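Local coordinates for protein fructose transport system repressor FruR (Pseudomonas putida, PDB 3O74) that probably binds specific DNA sites as a LacI-family regulator that represses or activates transcription, with fructose 1-phosphate as its preferred effector, at residues Ala231-Gln236 and His259-Thr264; Gly6-Asp11 and Leu62-Cys67. All coordinates share one frame; numbering follows the deposited sequence.

Contact 1: Ala231-Gln236 and His259-Thr264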
# COMPACT_ATOMS: atom_id res chain seq x y z
N ALA B 231 13.84 2.34 8.04
CA ALA B 231 12.64 1.53 7.86
C ALA B 231 12.17 0.85 9.16
O ALA B 231 12.97 0.45 9.99
CB ALA B 231 12.86 0.49 6.77
N GLN B 232 10.85 0.71 9.30
CA GLN B 232 10.27 -0.01 10.43
C GLN B 232 10.52 -1.50 10.30
O GLN B 232 10.56 -2.04 9.19
CB GLN B 232 8.76 0.20 10.49
CG GLN B 232 8.30 1.64 10.67
CD GLN B 232 6.78 1.74 10.82
OE1 GLN B 232 6.16 0.89 11.45
NE2 GLN B 232 6.20 2.78 10.25
N GLN B 233 10.69 -2.18 11.44
CA GLN B 233 10.65 -3.63 11.45
C GLN B 233 9.19 -4.05 11.60
O GLN B 233 8.73 -4.35 12.70
CB GLN B 233 11.51 -4.19 12.59
CG GLN B 233 12.98 -3.77 12.53
CD GLN B 233 13.85 -4.50 13.54
OE1 GLN B 233 14.21 -5.66 13.35
NE2 GLN B 233 14.22 -3.81 14.61
N HIS B 234 8.47 -4.04 10.48
CA HIS B 234 7.02 -4.24 10.49
C HIS B 234 6.60 -5.57 11.10
O HIS B 234 5.60 -5.66 11.81
CB HIS B 234 6.46 -4.16 9.06
CG HIS B 234 6.94 -2.97 8.29
ND1 HIS B 234 6.31 -1.75 8.32
CD2 HIS B 234 7.99 -2.83 7.45
CE1 HIS B 234 6.95 -0.90 7.53
NE2 HIS B 234 7.98 -1.53 6.99
N GLY B 235 7.38 -6.62 10.82
CA GLY B 235 7.09 -7.94 11.34
C GLY B 235 7.11 -7.96 12.86
O GLY B 235 6.23 -8.55 13.49
N GLN B 236 8.12 -7.33 13.44
CA GLN B 236 8.27 -7.31 14.90
C GLN B 236 7.21 -6.42 15.56
O GLN B 236 6.69 -6.76 16.63
CB GLN B 236 9.68 -6.87 15.29
CG GLN B 236 9.97 -6.97 16.78
CD GLN B 236 11.43 -6.68 17.13
OE1 GLN B 236 11.75 -6.33 18.26
NE2 GLN B 236 12.31 -6.82 16.14
N HIS B 259 6.10 0.12 23.97
CA HIS B 259 7.09 -0.86 23.53
C HIS B 259 7.70 -0.36 22.23
O HIS B 259 7.03 -0.28 21.21
CB HIS B 259 6.44 -2.23 23.31
CG HIS B 259 5.80 -2.80 24.53
ND1 HIS B 259 4.60 -2.34 25.02
CD2 HIS B 259 6.21 -3.79 25.37
CE1 HIS B 259 4.29 -3.02 26.11
NE2 HIS B 259 5.24 -3.90 26.34
N ALA B 260 8.99 -0.03 22.28
CA ALA B 260 9.66 0.57 21.13
C ALA B 260 10.51 -0.44 20.38
O ALA B 260 11.30 -1.17 20.98
CB ALA B 260 10.50 1.76 21.56
N VAL B 261 10.36 -0.48 19.06
CA VAL B 261 11.17 -1.34 18.21
C VAL B 261 12.10 -0.50 17.36
O VAL B 261 11.66 0.47 16.73
CB VAL B 261 10.28 -2.20 17.30
CG1 VAL B 261 11.14 -3.10 16.41
CG2 VAL B 261 9.30 -3.02 18.12
N GLY B 262 13.37 -0.87 17.33
CA GLY B 262 14.35 -0.14 16.54
C GLY B 262 14.03 -0.16 15.05
O GLY B 262 13.47 -1.13 14.54
N ARG B 263 14.38 0.92 14.36
CA ARG B 263 14.30 0.95 12.91
C ARG B 263 15.61 0.44 12.31
O ARG B 263 16.66 0.54 12.93
CB ARG B 263 14.01 2.37 12.42
CG ARG B 263 12.60 2.85 12.72
CD ARG B 263 12.33 4.24 12.15
NE ARG B 263 10.95 4.64 12.35
CZ ARG B 263 10.00 4.57 11.43
NH1 ARG B 263 10.29 4.12 10.21
NH2 ARG B 263 8.76 4.95 11.71
N THR B 264 15.55 -0.10 11.09
CA THR B 264 16.76 -0.52 10.40
C THR B 264 17.28 0.60 9.51
O THR B 264 16.51 1.27 8.83
CB THR B 264 16.54 -1.81 9.59
OG1 THR B 264 15.47 -1.62 8.66
CG2 THR B 264 16.19 -2.96 10.53
O HOH W 1 13.19 -3.39 7.85
O HOH W 2 10.68 -0.50 13.82

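Contact 2: Gly6-Asp11 and Leu62-Cys67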
# COMPACT_ATOMS: atom_id res chain seq x y z
N GLY B 6 -10.05 -5.51 15.44
CA GLY B 6 -10.15 -4.37 14.55
C GLY B 6 -8.83 -3.62 14.45
O GLY B 6 -8.05 -3.61 15.40
N PHE B 7 -8.58 -3.00 13.30
CA PHE B 7 -7.42 -2.15 13.13
C PHE B 7 -7.81 -0.85 12.44
O PHE B 7 -8.23 -0.85 11.28
CB PHE B 7 -6.33 -2.88 12.32
CG PHE B 7 -5.02 -2.14 12.24
CD1 PHE B 7 -4.73 -1.09 13.11
CD2 PHE B 7 -4.06 -2.50 11.31
CE1 PHE B 7 -3.51 -0.41 13.03
CE2 PHE B 7 -2.85 -1.83 11.23
CZ PHE B 7 -2.57 -0.78 12.09
N ILE B 8 -7.71 0.26 13.17
CA ILE B 8 -7.94 1.57 12.59
C ILE B 8 -6.60 2.18 12.22
O ILE B 8 -5.76 2.43 13.09
CB ILE B 8 -8.63 2.51 13.60
CG1 ILE B 8 -10.03 2.01 13.94
CG2 ILE B 8 -8.69 3.93 13.06
CD1 ILE B 8 -10.73 2.84 15.00
N LEU B 9 -6.40 2.43 10.93
CA LEU B 9 -5.16 3.05 10.48
C LEU B 9 -5.45 4.33 9.69
O LEU B 9 -6.57 4.53 9.21
CB LEU B 9 -4.32 2.05 9.69
CG LEU B 9 -5.00 1.30 8.54
CD1 LEU B 9 -5.08 2.19 7.30
CD2 LEU B 9 -4.27 0.01 8.22
N PRO B 10 -4.45 5.21 9.58
CA PRO B 10 -4.69 6.53 8.98
C PRO B 10 -4.78 6.52 7.46
O PRO B 10 -5.48 7.35 6.89
CB PRO B 10 -3.46 7.34 9.41
CG PRO B 10 -2.81 6.55 10.49
CD PRO B 10 -3.11 5.13 10.17
N ASP B 11 -4.07 5.59 6.82
CA ASP B 11 -3.93 5.66 5.37
C ASP B 11 -3.63 4.30 4.76
O ASP B 11 -2.56 3.73 4.96
CB ASP B 11 -2.82 6.65 5.00
CG ASP B 11 -2.72 6.89 3.50
OD1 ASP B 11 -3.47 6.25 2.73
OD2 ASP B 11 -1.88 7.72 3.10
N LEU B 62 -8.89 -3.86 19.81
CA LEU B 62 -8.77 -2.85 18.76
C LEU B 62 -7.34 -2.34 18.67
O LEU B 62 -6.79 -1.82 19.66
CB LEU B 62 -9.74 -1.70 19.03
CG LEU B 62 -9.76 -0.50 18.09
CD1 LEU B 62 -10.10 -0.93 16.66
CD2 LEU B 62 -10.76 0.53 18.59
N PHE B 63 -6.74 -2.51 17.50
CA PHE B 63 -5.46 -1.89 17.20
C PHE B 63 -5.75 -0.54 16.59
O PHE B 63 -6.70 -0.39 15.82
CB PHE B 63 -4.66 -2.74 16.21
CG PHE B 63 -4.36 -4.13 16.68
CD1 PHE B 63 -3.43 -4.35 17.68
CD2 PHE B 63 -5.01 -5.22 16.13
CE1 PHE B 63 -3.15 -5.64 18.13
CE2 PHE B 63 -4.74 -6.50 16.55
CZ PHE B 63 -3.81 -6.71 17.56
N VAL B 64 -4.94 0.46 16.92
CA VAL B 64 -5.20 1.79 16.38
C VAL B 64 -3.96 2.66 16.24
O VAL B 64 -3.13 2.75 17.15
CB VAL B 64 -6.29 2.53 17.21
CG1 VAL B 64 -5.87 2.67 18.67
CG2 VAL B 64 -6.61 3.89 16.61
N ALA B 65 -3.83 3.29 15.08
CA ALA B 65 -2.89 4.38 14.87
C ALA B 65 -3.74 5.64 14.79
O ALA B 65 -4.29 5.97 13.74
CB ALA B 65 -2.12 4.17 13.59
N SER B 66 -3.86 6.33 15.92
CA SER B 66 -4.85 7.38 16.09
C SER B 66 -4.42 8.72 15.50
O SER B 66 -3.23 9.01 15.38
CB SER B 66 -5.18 7.54 17.57
OG SER B 66 -6.22 8.48 17.77
N CYS B 67 -5.40 9.54 15.14
CA CYS B 67 -5.13 10.91 14.72
C CYS B 67 -5.80 11.91 15.66
O CYS B 67 -5.82 13.11 15.39
CB CYS B 67 -5.59 11.14 13.27
SG CYS B 67 -7.38 11.11 13.02

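Contact 1: Ala231-Gln236 and His259-Thr264
The amide of Q233 reaches across to the carbonyl of G262: NE2 of Q233 donates to O of G262 at 2.8 Å, with an N-H...O angle of 166°. The acceptor lies nearly in the amide plane of Q233, yet the donor stands 39° above the carbonyl plane of G262. A water supports the same oxygen, accepting from N of Q233 and donating to O of G262. Beside this, CG1 of V261, turned anti to its backbone N, meets the amide end of Q236, its closest atom there being CD at 3.7 Å. Q232 and R263 run side by side in the same direction, their amide and guanidinium planes 74° apart; CG of Q232 covers one guanidinium face, 3.2 Å from NH1 of R263. The guanidinium is fixed from beyond this contact, NE by a salt bridge to D104 and NH1 by the carbonyl of M230. N of A231 donates to O of T264 at 3.0 Å and N of T264 to O of A231 at 2.9 Å, an antiparallel hydrogen-bonded pair. Q233 is centre of an inverse gamma turn and N-cap residue; this strand-to-helix turn is tied to 257-266 by the A231-T264 pair and the Q233-G262 bond, within a periplasmic-binding-protein-like fold.

Contact 2: Gly6-Asp11 and Leu62-Cys67
With chi1 of F7 at -173°, its ring is carried anti to the backbone N and CD1 comes 3.5 Å from CB of F63. F63 makes the other choice, chi1 -60°, which sets CG anti to the carbonyl carbon; the two side chains cross at about a right angle, and the F63 ring leads away from strand 6-9. The carbonyl oxygen of F63 lies in the plane of the F7 ring, at its edge, 3.4 Å from CD1 of F7. That same oxygen accepts N of I8 at 2.9 Å, one rung of a parallel ladder that also joins N of F63 to O of G6 and N of A65 to O of I8. The last is the straightest, 170° at the hydrogen. Parallel strands like these, with helices between successive strands, belong to the Rossmann-like core of the LacI-family sugar-binding domain. On the face opposite F7 and F63, I8 and V64 point the same way, CB of I8 lying 3.9 Å from CG2 of V64, while CG1 of I8 touches CD1 of L62 at 4.0 Å. Y75 of helix 74-80 packs on I8, L62 and V64; A21 and L24 of helix 15-30 cover F7. Beyond the strand ends, CD of P10 rests 3.7 Å from CB of A65.

In the fold
From the N terminus, strand 4-9 is followed by helix 15-30, strand 34-39 and helix 44-56 before strand 61-64 returns beside it. Contact 2 closes that 50-residue excursion, and strand 4-9 ends up between strands 34-39 and 61-64. The chain then passes through the other sheet strands up to 227-231, where contact 1 opens; it closes a shorter loop of 22 residues, mostly helix 234-250, against strand 257-266. The two loops are in series and neither encloses nor crosses the other. The centres of contact 1 and contact 2 are about 17 Å apart, and the nearest atoms of contact 1 and contact 2 about 9 Å. Both reach the same mixed sheet: contact 2 joins neighbouring parallel strands, contact 1 an antiparallel pair further along it.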